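Local coordinates for protein metallo-beta-lactamase (Serratia marcescens, PDB 5AXR) that probably hydrolyses the amide bond of beta-lactam antibiotics with a pair of zinc ions, as a subclass B3 metallo-beta-lactamase, at residues F12-N17 and S27-S32; G16-V21 and W159-Q164; H72-H77 and P148-G153; V170-S175 and I210-H215. All coordinates share one frame; numbering follows the deposited sequence.

Interaction 1: F12-N17 and S27-S32. With NA (sodium ion), chain F.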
# COMPACT_ATOMS: atom_id res chain seq x y z
N PHE A 12 -0.00 12.65 9.79
CA PHE A 12 0.55 13.87 9.22
C PHE A 12 0.22 13.96 7.74
O PHE A 12 0.14 12.94 7.05
CB PHE A 12 2.08 13.95 9.41
CG PHE A 12 2.83 12.72 8.93
CD1 PHE A 12 2.91 11.58 9.74
CD2 PHE A 12 3.47 12.70 7.69
CE1 PHE A 12 3.58 10.44 9.33
CE2 PHE A 12 4.12 11.55 7.27
CZ PHE A 12 4.23 10.45 8.10
N THR A 13 0.15 15.19 7.25
CA THR A 13 0.05 15.44 5.82
C THR A 13 1.39 15.19 5.13
O THR A 13 2.44 15.66 5.58
CB THR A 13 -0.47 16.85 5.53
OG1 THR A 13 -1.77 17.03 6.13
CG2 THR A 13 -0.53 17.09 4.04
N ILE A 14 1.34 14.43 4.05
CA ILE A 14 2.51 14.18 3.22
C ILE A 14 2.57 15.25 2.14
O ILE A 14 3.62 15.84 1.92
CB ILE A 14 2.45 12.77 2.54
CG1 ILE A 14 2.64 11.65 3.58
CG2 ILE A 14 3.50 12.64 1.44
CD1 ILE A 14 2.21 10.28 3.12
N TYR A 15 1.49 15.43 1.40
CA TYR A 15 1.50 16.45 0.33
C TYR A 15 0.09 16.78 -0.11
O TYR A 15 -0.60 15.91 -0.58
CB TYR A 15 2.32 15.99 -0.87
CG TYR A 15 2.75 17.11 -1.80
CD1 TYR A 15 3.92 17.81 -1.59
CD2 TYR A 15 1.96 17.49 -2.86
CE1 TYR A 15 4.28 18.87 -2.41
CE2 TYR A 15 2.36 18.47 -3.74
CZ TYR A 15 3.51 19.18 -3.49
OH TYR A 15 3.91 20.18 -4.35
N GLY A 16 -0.34 18.02 0.10
CA GLY A 16 -1.66 18.50 -0.36
C GLY A 16 -2.78 17.78 0.39
O GLY A 16 -2.80 17.79 1.62
N ASN A 17 -3.57 16.99 -0.35
CA ASN A 17 -4.62 16.17 0.26
C ASN A 17 -4.21 14.72 0.52
O ASN A 17 -5.07 13.89 0.76
CB ASN A 17 -5.88 16.21 -0.62
CG ASN A 17 -5.65 15.60 -2.00
OD1 ASN A 17 -4.54 15.67 -2.56
ND2 ASN A 17 -6.68 14.94 -2.52
N SER A 27 2.32 1.52 6.30
CA SER A 27 1.71 2.67 5.67
C SER A 27 0.22 2.50 5.46
O SER A 27 -0.27 1.46 4.99
CB SER A 27 2.38 2.96 4.33
OG SER A 27 3.71 3.39 4.54
N ALA A 28 -0.50 3.58 5.77
CA ALA A 28 -1.85 3.79 5.29
C ALA A 28 -2.02 5.28 4.99
O ALA A 28 -1.39 6.14 5.60
CB ALA A 28 -2.84 3.32 6.34
N VAL A 29 -2.76 5.58 3.94
CA VAL A 29 -2.83 6.90 3.40
C VAL A 29 -4.27 7.27 3.16
O VAL A 29 -5.03 6.49 2.62
CB VAL A 29 -2.05 7.02 2.07
CG1 VAL A 29 -2.54 8.19 1.26
CG2 VAL A 29 -0.57 7.16 2.37
N LEU A 30 -4.65 8.44 3.67
CA LEU A 30 -5.97 8.98 3.41
C LEU A 30 -5.85 10.07 2.35
O LEU A 30 -5.08 11.00 2.50
CB LEU A 30 -6.57 9.55 4.68
CG LEU A 30 -8.01 9.96 4.44
CD1 LEU A 30 -8.90 8.72 4.42
CD2 LEU A 30 -8.45 10.94 5.52
N LEU A 31 -6.49 9.83 1.21
CA LEU A 31 -6.61 10.84 0.15
C LEU A 31 -7.93 11.59 0.25
O LEU A 31 -9.00 10.99 0.14
CB LEU A 31 -6.47 10.17 -1.21
CG LEU A 31 -6.28 11.09 -2.42
CD1 LEU A 31 -4.98 11.88 -2.30
CD2 LEU A 31 -6.32 10.25 -3.70
N SER A 32 -7.87 12.87 0.61
CA SER A 32 -9.09 13.55 1.08
C SER A 32 -9.67 14.47 0.01
O SER A 32 -8.94 14.99 -0.84
CB SER A 32 -8.82 14.37 2.35
OG SER A 32 -7.75 15.28 2.15
NA NA F . 4.40 16.60 7.17
O HOH W 1 4.78 16.35 9.84
O HOH W 2 2.62 18.72 6.80
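Asn-17 and Ser-32 carry the polar side of this contact. Two hydrogen bonds join them. The backbone N of Ser-32 donates to Asn-17 O at 3.0 Å. In return the side-chain ND2 of Asn-17 donates to Ser-32 O at 2.8 Å. This second bond is nearly straight, 167° at the hydrogen, and the acceptor lies in the plane of the Asn-17 amide. The CG of Asn-17 sits between its backbone N and carbonyl carbon (chi1 63°), which turns the amide toward Ser-32. The bond to Ser-32 O, together with one from Ser-161 OG to OD1, fixes the rotation of the amide. Ser-32 OG has its own partner in His-19 NE2.

A CA-H...O contact from Leu-31 CA also reaches Asn-17 O, at 3.5 Å. Van der Waals packing adds to this: Leu-31 CD1 lies over one face of the Asn-17 amide, 3.5 Å from ND2. The apolar pair is Ile-14 CD1 with Val-29 CG2, at 4.2 Å.

A sodium ion is bound at the Thr-13 end of 12-17, by Thr-13 O at 2.7 Å, two waters and Tyr-236 OH. Ile-14 and Tyr-15 form a classic beta bulge opposite Thr-18. Strand 18-20 runs between strands 12-15 and 29-31 in the seven-stranded sheet. Ile-14 reaches Ile-210 and Ile-212 of strand 210-213 and Met-221 of helix 221-231, while Val-29 and Leu-31 pack on Trp-159 of strand 155-163.

Interaction 2: G16-V21 and W159-Q164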
# COMPACT_ATOMS: atom_id res chain seq x y z
N GLY A 16 -0.34 18.02 0.10
CA GLY A 16 -1.66 18.50 -0.36
C GLY A 16 -2.78 17.78 0.39
O GLY A 16 -2.80 17.79 1.62
N ASN A 17 -3.57 16.99 -0.35
CA ASN A 17 -4.62 16.17 0.26
C ASN A 17 -4.21 14.72 0.52
O ASN A 17 -5.07 13.89 0.76
CB ASN A 17 -5.88 16.21 -0.62
CG ASN A 17 -5.65 15.60 -2.00
OD1 ASN A 17 -4.54 15.67 -2.56
ND2 ASN A 17 -6.68 14.94 -2.52
N THR A 18 -2.91 14.42 0.43
CA THR A 18 -2.38 13.08 0.76
C THR A 18 -1.85 13.09 2.18
O THR A 18 -0.93 13.84 2.50
CB THR A 18 -1.20 12.69 -0.14
OG1 THR A 18 -1.65 12.63 -1.49
CG2 THR A 18 -0.64 11.30 0.25
N HIS A 19 -2.51 12.31 3.05
CA HIS A 19 -2.15 12.25 4.46
C HIS A 19 -1.73 10.83 4.85
O HIS A 19 -2.32 9.85 4.40
CB HIS A 19 -3.33 12.70 5.33
CG HIS A 19 -4.06 13.89 4.79
ND1 HIS A 19 -3.62 15.18 4.98
CD2 HIS A 19 -5.13 13.98 3.96
CE1 HIS A 19 -4.43 16.02 4.35
NE2 HIS A 19 -5.37 15.31 3.74
N TYR A 20 -0.74 10.74 5.74
CA TYR A 20 -0.33 9.47 6.35
C TYR A 20 -1.16 9.25 7.62
O TYR A 20 -1.12 10.07 8.54
CB TYR A 20 1.17 9.48 6.72
CG TYR A 20 1.69 8.15 7.20
CD1 TYR A 20 1.48 7.71 8.51
CD2 TYR A 20 2.36 7.29 6.32
CE1 TYR A 20 1.95 6.47 8.94
CE2 TYR A 20 2.78 6.05 6.72
CZ TYR A 20 2.57 5.62 8.01
OH TYR A 20 3.14 4.42 8.37
N VAL A 21 -1.89 8.14 7.65
CA VAL A 21 -2.72 7.78 8.79
C VAL A 21 -2.44 6.35 9.25
O VAL A 21 -3.21 5.81 10.04
CB VAL A 21 -4.21 7.93 8.47
CG1 VAL A 21 -4.57 9.38 8.19
CG2 VAL A 21 -4.61 7.06 7.27
N TRP A 159 -1.82 8.69 -8.08
CA TRP A 159 -2.65 9.88 -8.24
C TRP A 159 -1.83 11.16 -8.25
O TRP A 159 -0.60 11.14 -8.31
CB TRP A 159 -3.68 9.95 -7.11
CG TRP A 159 -3.07 9.98 -5.75
CD1 TRP A 159 -2.72 11.09 -5.04
CD2 TRP A 159 -2.78 8.85 -4.90
NE1 TRP A 159 -2.23 10.73 -3.81
CE2 TRP A 159 -2.26 9.37 -3.70
CE3 TRP A 159 -2.94 7.46 -5.03
CZ2 TRP A 159 -1.89 8.55 -2.63
CZ3 TRP A 159 -2.52 6.65 -4.00
CH2 TRP A 159 -2.03 7.19 -2.79
N GLN A 160 -2.54 12.29 -8.28
CA GLN A 160 -1.91 13.60 -8.21
C GLN A 160 -2.50 14.40 -7.07
O GLN A 160 -3.70 14.38 -6.87
CB GLN A 160 -2.19 14.30 -9.53
CG GLN A 160 -1.76 15.72 -9.62
CD GLN A 160 -2.36 16.35 -10.85
OE1 GLN A 160 -2.03 15.95 -11.96
NE2 GLN A 160 -3.39 17.12 -10.66
N SER A 161 -1.62 15.00 -6.27
CA SER A 161 -1.99 15.90 -5.19
C SER A 161 -1.31 17.25 -5.41
O SER A 161 -0.16 17.30 -5.85
CB SER A 161 -1.54 15.31 -3.84
OG SER A 161 -2.44 14.33 -3.40
N CYS A 162 -2.00 18.34 -5.05
CA CYS A 162 -1.51 19.69 -5.29
C CYS A 162 -1.47 20.44 -3.97
O CYS A 162 -2.43 20.42 -3.18
CB CYS A 162 -2.38 20.45 -6.30
SG CYS A 162 -2.67 19.54 -7.83
N GLU A 163 -0.32 21.04 -3.71
CA GLU A 163 -0.14 21.86 -2.54
C GLU A 163 0.25 23.26 -2.97
O GLU A 163 1.25 23.42 -3.67
CB GLU A 163 0.95 21.26 -1.67
CG GLU A 163 0.95 21.85 -0.29
CD GLU A 163 1.87 21.11 0.64
OE1 GLU A 163 2.97 21.64 0.88
OE2 GLU A 163 1.52 19.98 1.06
N GLN A 164 -0.57 24.25 -2.63
CA GLN A 164 -0.32 25.63 -3.01
C GLN A 164 -0.05 25.81 -4.51
O GLN A 164 0.88 26.51 -4.91
CB GLN A 164 0.86 26.17 -2.20
CG GLN A 164 0.55 26.25 -0.71
CD GLN A 164 -0.68 27.11 -0.44
OE1 GLN A 164 -1.78 26.59 -0.27
NE2 GLN A 164 -0.52 28.42 -0.50
O HOH W 3 -6.10 14.15 -5.38
O HOH W 4 -4.76 18.11 -4.74
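Thr-18 and Ser-161 meet through their hydroxyls where the two beta sheets of the alpha-beta/beta-alpha metallo-beta-lactamase fold face each other. Strand 18-20 belongs to one sheet and strand 155-163 to the other. The tight part is a relay of three hydrogen bonds. Trp-159 NE1 donates to Thr-18 OG1 at 3.1 Å, with the oxygen at the ring edge and close to the indole plane. Thr-18 OG1 donates to Ser-161 OG at 2.7 Å. Ser-161 OG donates in turn to Asn-17 OD1 at 2.6 Å, reaching it from 31° off the carbonyl plane. Each hydroxyl thus accepts one bond and gives one. The OG1 of Thr-18 lies opposite its carbonyl carbon (chi1 -62°), within range of both partners. Leu-31 packs against Thr-18, Trp-159 and Ser-161. Gly-16 is also tightly placed, its CA 3.5 Å from Cys-162 O, with no room for a side chain between them.

The looser side is wet. One water links Asn-17 ND2 to Gln-160 O. A second water donates a long bond to Asn-17 OD1 and accepts one from Cys-162 N. Cys-162 CB points away from Gly-16, and its sulfur forms a disulfide with Cys-167. The extended side chain of Glu-163 closes the Gly-16 end and also accepts a bond from Asn-233 ND2. Its OE2 takes the N-H of Gly-16 at 2.9 Å, on the anti side of the carboxylate and 18° out of its plane.

Interaction 3: H72-H77 and P148-G153. With ZN (zinc ion), chain B; ZN (zinc ion), chain C; NA (sodium ion), chain E; COM (1-thioethanesulfonic acid), chain J.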
# COMPACT_ATOMS: atom_id res chain seq x y z
N HIS A 72 -1.79 -5.25 -1.26
CA HIS A 72 -1.87 -6.69 -1.29
C HIS A 72 -2.39 -7.27 0.02
O HIS A 72 -2.37 -6.63 1.10
CB HIS A 72 -0.51 -7.31 -1.67
CG HIS A 72 0.54 -7.21 -0.61
ND1 HIS A 72 1.29 -6.07 -0.40
CD2 HIS A 72 0.94 -8.10 0.34
CE1 HIS A 72 2.14 -6.28 0.60
NE2 HIS A 72 1.94 -7.49 1.07
N SER A 73 -2.77 -8.53 -0.08
CA SER A 73 -3.58 -9.16 0.94
C SER A 73 -2.76 -9.97 1.93
O SER A 73 -3.01 -11.15 2.12
CB SER A 73 -4.61 -10.08 0.25
OG SER A 73 -3.97 -10.99 -0.64
N HIS A 74 -1.72 -9.37 2.49
CA HIS A 74 -1.07 -9.94 3.66
C HIS A 74 -1.59 -9.22 4.89
O HIS A 74 -2.01 -8.07 4.79
CB HIS A 74 0.45 -9.78 3.60
CG HIS A 74 1.11 -10.70 2.64
ND1 HIS A 74 2.30 -10.40 2.03
CD2 HIS A 74 0.68 -11.85 2.08
CE1 HIS A 74 2.66 -11.40 1.25
NE2 HIS A 74 1.66 -12.26 1.20
N GLU A 75 -1.46 -9.88 6.04
CA GLU A 75 -2.11 -9.45 7.28
C GLU A 75 -1.61 -8.12 7.77
O GLU A 75 -2.31 -7.42 8.50
CB GLU A 75 -1.88 -10.46 8.41
CG GLU A 75 -2.86 -10.26 9.56
CD GLU A 75 -2.40 -9.33 10.70
OE1 GLU A 75 -3.28 -8.70 11.34
OE2 GLU A 75 -1.19 -9.29 11.01
N ASP A 76 -0.34 -7.84 7.51
CA ASP A 76 0.23 -6.60 7.97
C ASP A 76 -0.29 -5.36 7.22
O ASP A 76 -0.21 -4.26 7.76
CB ASP A 76 1.75 -6.67 8.03
CG ASP A 76 2.39 -6.91 6.70
OD1 ASP A 76 1.83 -7.62 5.85
OD2 ASP A 76 3.51 -6.41 6.53
N HIS A 77 -0.89 -5.54 6.04
CA HIS A 77 -1.44 -4.42 5.26
C HIS A 77 -2.96 -4.46 5.19
O HIS A 77 -3.61 -3.42 5.04
CB HIS A 77 -0.91 -4.41 3.82
CG HIS A 77 0.57 -4.48 3.74
ND1 HIS A 77 1.38 -3.38 3.94
CD2 HIS A 77 1.40 -5.55 3.67
CE1 HIS A 77 2.64 -3.76 4.01
NE2 HIS A 77 2.69 -5.07 3.78
N PRO A 148 2.17 -7.64 -9.59
CA PRO A 148 2.20 -8.94 -8.96
C PRO A 148 3.59 -9.42 -8.65
O PRO A 148 4.60 -8.83 -9.09
CB PRO A 148 1.56 -9.85 -10.02
CG PRO A 148 2.00 -9.24 -11.31
CD PRO A 148 1.91 -7.74 -11.04
N GLY A 149 3.63 -10.53 -7.92
CA GLY A 149 4.87 -11.23 -7.65
C GLY A 149 5.00 -11.48 -6.17
O GLY A 149 5.22 -12.60 -5.76
N HIS A 150 4.92 -10.41 -5.37
CA HIS A 150 5.02 -10.53 -3.92
C HIS A 150 3.74 -11.19 -3.43
O HIS A 150 3.77 -11.97 -2.48
CB HIS A 150 5.24 -9.15 -3.29
CG HIS A 150 5.18 -9.14 -1.79
ND1 HIS A 150 6.30 -9.22 -1.00
CD2 HIS A 150 4.14 -8.92 -0.94
CE1 HIS A 150 5.96 -9.08 0.27
NE2 HIS A 150 4.65 -8.93 0.33
N THR A 151 2.64 -10.87 -4.09
CA THR A 151 1.42 -11.67 -4.16
C THR A 151 0.96 -11.57 -5.61
O THR A 151 1.41 -10.68 -6.34
CB THR A 151 0.24 -11.12 -3.30
OG1 THR A 151 -0.20 -9.85 -3.83
CG2 THR A 151 0.62 -10.93 -1.88
N GLU A 152 -0.04 -12.37 -5.97
CA GLU A 152 -0.49 -12.44 -7.34
C GLU A 152 -1.37 -11.24 -7.71
O GLU A 152 -1.39 -10.81 -8.86
CB GLU A 152 -1.25 -13.76 -7.54
CG GLU A 152 -1.48 -14.13 -9.00
CD GLU A 152 -2.41 -15.34 -9.17
OE1 GLU A 152 -2.59 -16.13 -8.22
OE2 GLU A 152 -2.99 -15.46 -10.27
N GLY A 153 -2.12 -10.72 -6.75
CA GLY A 153 -3.04 -9.62 -7.03
C GLY A 153 -2.56 -8.24 -6.56
O GLY A 153 -3.38 -7.32 -6.43
ZN ZN B . 3.40 -8.67 1.99
ZN ZN C . 4.18 -6.17 4.66
NA NA E . -4.61 -5.46 -4.52
C1 COM J . 4.68 -9.25 4.78
C2 COM J . 5.57 -8.84 5.96
S1 COM J . 4.71 -8.06 3.41
S2 COM J . 7.21 -9.00 5.67
O1S COM J . 7.45 -10.31 4.73
O2S COM J . 7.88 -9.16 6.92
O3S COM J . 7.70 -7.82 5.00
O HOH W 5 -4.97 -6.99 -2.31
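His-150 meets His-72 and His-74 around one zinc ion, in the loop that follows strand 140-146. That loop enters through Pro-148, whose O accepts a bond from Ser-199 OG. Gly-149 N is hydrogen-bonded to Thr-151 O.

His-150 comes next. Its CG is anti to the backbone N (chi1 172°), which extends the ring to the metal. NE2 binds the zinc at 2.1 Å, beside His-72 NE2, His-74 ND1 and the sulfur S1 (probably a thiolate) of the bound 1-thioethanesulfonic acid. The edge of His-150 points at the face of His-72 in an offset edge-to-face pair, with planes at 77°. Its CD2 lies over the rim of that face, 3.5 Å from His-72 CD2. The second shell holds the ring nitrogens remote from zinc: His-150 ND1 pairs with Thr-177 O, His-72 ND1 with Asp-174 OD1, and His-74 NE2 with Asp-111 OD1.

Thr-151 then covers one face of His-74 by a CH-pi contact, CG2 standing 3.9 Å from the ring centroid. Its OG1 lies 3.3 Å from His-72 CB and is bonded to Asn-98 ND2. Gly-153 O binds a sodium ion at 2.9 Å, together with a water and the carbonyls of Ser-70 and Thr-71.

Asp-76 OD2 and His-77 NE2 hold the second zinc, joined by His-215. S1 bridges the metals, 2.0 Å from the zinc of His-150 and 2.3 Å from the second zinc. This is the dinuclear site of the family. His-74 sits at the N-cap position of helix 75-78, Ser-73 rests on helix 99-104, and the loop of His-150 leads into strand 155-163.

Interaction 4: V170-S175 and I210-H215. With ZN (zinc ion), chain C; COM (1-thioethanesulfonic acid), chain J.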
# COMPACT_ATOMS: atom_id res chain seq x y z
N VAL A 170 1.88 11.10 -7.18
CA VAL A 170 2.09 10.31 -5.96
C VAL A 170 1.87 8.86 -6.33
O VAL A 170 0.99 8.55 -7.13
CB VAL A 170 1.08 10.66 -4.85
CG1 VAL A 170 1.38 9.88 -3.59
CG2 VAL A 170 1.08 12.16 -4.60
N VAL A 171 2.69 7.99 -5.74
CA VAL A 171 2.62 6.55 -5.94
C VAL A 171 2.62 5.87 -4.58
O VAL A 171 3.53 6.11 -3.78
CB VAL A 171 3.85 6.02 -6.72
CG1 VAL A 171 3.77 4.51 -6.91
CG2 VAL A 171 3.97 6.75 -8.05
N PHE A 172 1.57 5.11 -4.29
CA PHE A 172 1.56 4.21 -3.14
C PHE A 172 2.07 2.86 -3.61
O PHE A 172 1.35 2.12 -4.30
CB PHE A 172 0.14 4.07 -2.57
CG PHE A 172 0.11 3.52 -1.17
CD1 PHE A 172 0.59 2.22 -0.90
CD2 PHE A 172 -0.32 4.30 -0.11
CE1 PHE A 172 0.57 1.72 0.41
CE2 PHE A 172 -0.30 3.82 1.20
CZ PHE A 172 0.14 2.52 1.46
N ALA A 173 3.33 2.57 -3.30
CA ALA A 173 4.04 1.45 -3.92
C ALA A 173 3.77 0.16 -3.15
O ALA A 173 4.19 0.01 -2.00
CB ALA A 173 5.52 1.73 -3.94
N ASP A 174 3.11 -0.78 -3.79
CA ASP A 174 3.03 -2.12 -3.26
C ASP A 174 4.42 -2.73 -3.09
O ASP A 174 5.40 -2.25 -3.69
CB ASP A 174 2.18 -2.99 -4.17
CG ASP A 174 1.82 -4.32 -3.54
OD1 ASP A 174 1.86 -4.41 -2.29
OD2 ASP A 174 1.58 -5.28 -4.30
N SER A 175 4.51 -3.72 -2.20
CA SER A 175 5.77 -4.40 -1.89
C SER A 175 6.27 -5.20 -3.10
O SER A 175 5.49 -5.90 -3.74
CB SER A 175 5.57 -5.38 -0.72
OG SER A 175 5.11 -4.72 0.43
N ILE A 210 6.40 11.63 -5.56
CA ILE A 210 6.31 11.20 -4.16
C ILE A 210 5.96 9.72 -4.10
O ILE A 210 4.88 9.29 -4.52
CB ILE A 210 5.22 11.99 -3.40
CG1 ILE A 210 5.58 13.48 -3.36
CG2 ILE A 210 5.04 11.45 -1.98
CD1 ILE A 210 4.38 14.38 -3.15
N ALA A 211 6.84 8.93 -3.48
CA ALA A 211 6.56 7.52 -3.28
C ALA A 211 6.29 7.26 -1.80
O ALA A 211 7.02 7.74 -0.93
CB ALA A 211 7.73 6.68 -3.76
N ILE A 212 5.19 6.57 -1.53
CA ILE A 212 4.90 6.00 -0.23
C ILE A 212 4.95 4.47 -0.36
O ILE A 212 4.11 3.85 -1.04
CB ILE A 212 3.50 6.43 0.25
CG1 ILE A 212 3.41 7.97 0.25
CG2 ILE A 212 3.21 5.85 1.63
CD1 ILE A 212 2.19 8.55 -0.43
N ALA A 213 5.93 3.87 0.31
CA ALA A 213 6.11 2.41 0.28
C ALA A 213 5.25 1.75 1.37
O ALA A 213 5.07 2.32 2.46
CB ALA A 213 7.57 2.06 0.45
N ALA A 214 4.60 0.63 1.02
CA ALA A 214 3.70 -0.07 1.93
C ALA A 214 4.39 -0.33 3.26
O ALA A 214 3.83 -0.04 4.32
CB ALA A 214 3.23 -1.39 1.32
N HIS A 215 5.68 -0.69 3.20
CA HIS A 215 6.57 -0.55 4.36
C HIS A 215 7.28 0.79 4.29
O HIS A 215 8.19 0.96 3.50
CB HIS A 215 7.57 -1.72 4.43
CG HIS A 215 6.95 -3.01 4.87
ND1 HIS A 215 6.97 -3.41 6.19
CD2 HIS A 215 6.13 -3.87 4.22
CE1 HIS A 215 6.20 -4.48 6.33
NE2 HIS A 215 5.68 -4.78 5.15
ZN ZN C . 4.18 -6.17 4.66
C1 COM J . 4.68 -9.25 4.78
C2 COM J . 5.57 -8.84 5.96
S1 COM J . 4.71 -8.06 3.41
S2 COM J . 7.21 -9.00 5.67
O1S COM J . 7.45 -10.31 4.73
O2S COM J . 7.88 -9.16 6.92
O3S COM J . 7.70 -7.82 5.00
O HOH W 6 7.17 -2.27 0.85
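Phe-172 lies against Ile-212 and Ala-214 across a pair of parallel strands. Strands 170-173 and 210-213 are neighbours at the edge of the five-stranded sheet, and helix 190-204 links them in a beta-alpha-beta crossover. Four backbone hydrogen bonds join them, from Val-171 N to Ile-210 O at 2.8 Å through to Ala-214 N to Ala-173 O at 3.1 Å.

From CB, the Phe-172 side chain leaves on the sheet face shared with Val-170, Ile-210 and Ile-212. CB itself packs on Trp-159. CG is anti to the backbone N (chi1 -162°) and sits 4.0 Å from Ile-212 O, which lies over one ring face, toward its rim. CD1 is just as near that oxygen. CE1 reaches the Ala-214 CA at 3.9 Å. On the other edge CE2 touches Ile-212 CG2 at 4.1 Å and also packs on Val-29. Beside it, Val-170 CG1 presses on Ile-212 CD1 at 3.5 Å. The opposite face, with Val-171, Ala-173 and Ala-211, is covered by helix 241-259.

A water joins Ser-175 OG to His-215 N. His-215 NE2 binds a zinc ion at 2.1 Å. Asp-174 CB leads away from the other strand, and its carboxylate, a second-shell group, would probably polarise the imidazole of His-72. Just past the ends of the apolar strands the chain thus supplies one zinc ligand, His-215, and one second-shell group, Asp-174.

Interaction 1 closes first along the chain. Interactions 1 and 2 share Gly-16 and Asn-17, their centres about 5 Å apart. Interaction 1 stays within the seven-stranded sheet, whereas interaction 2 ties it to the five-stranded one. Interaction 4 lies within that second sheet, about 13 Å from interaction 2 between centres; strands 155-163 and 166-173 connect them. It opens after interactions 2 and 3 have closed and touches interaction 1 where Ser-27 bonds to Ala-213 and Ala-214. Interaction 3, across the chain's centre and about 22 Å from interaction 1, falls between the segments of interaction 2. Interactions 3 and 4 share the second zinc and the bound ligand, so strands of the five-stranded sheet lead to residues of the metal site.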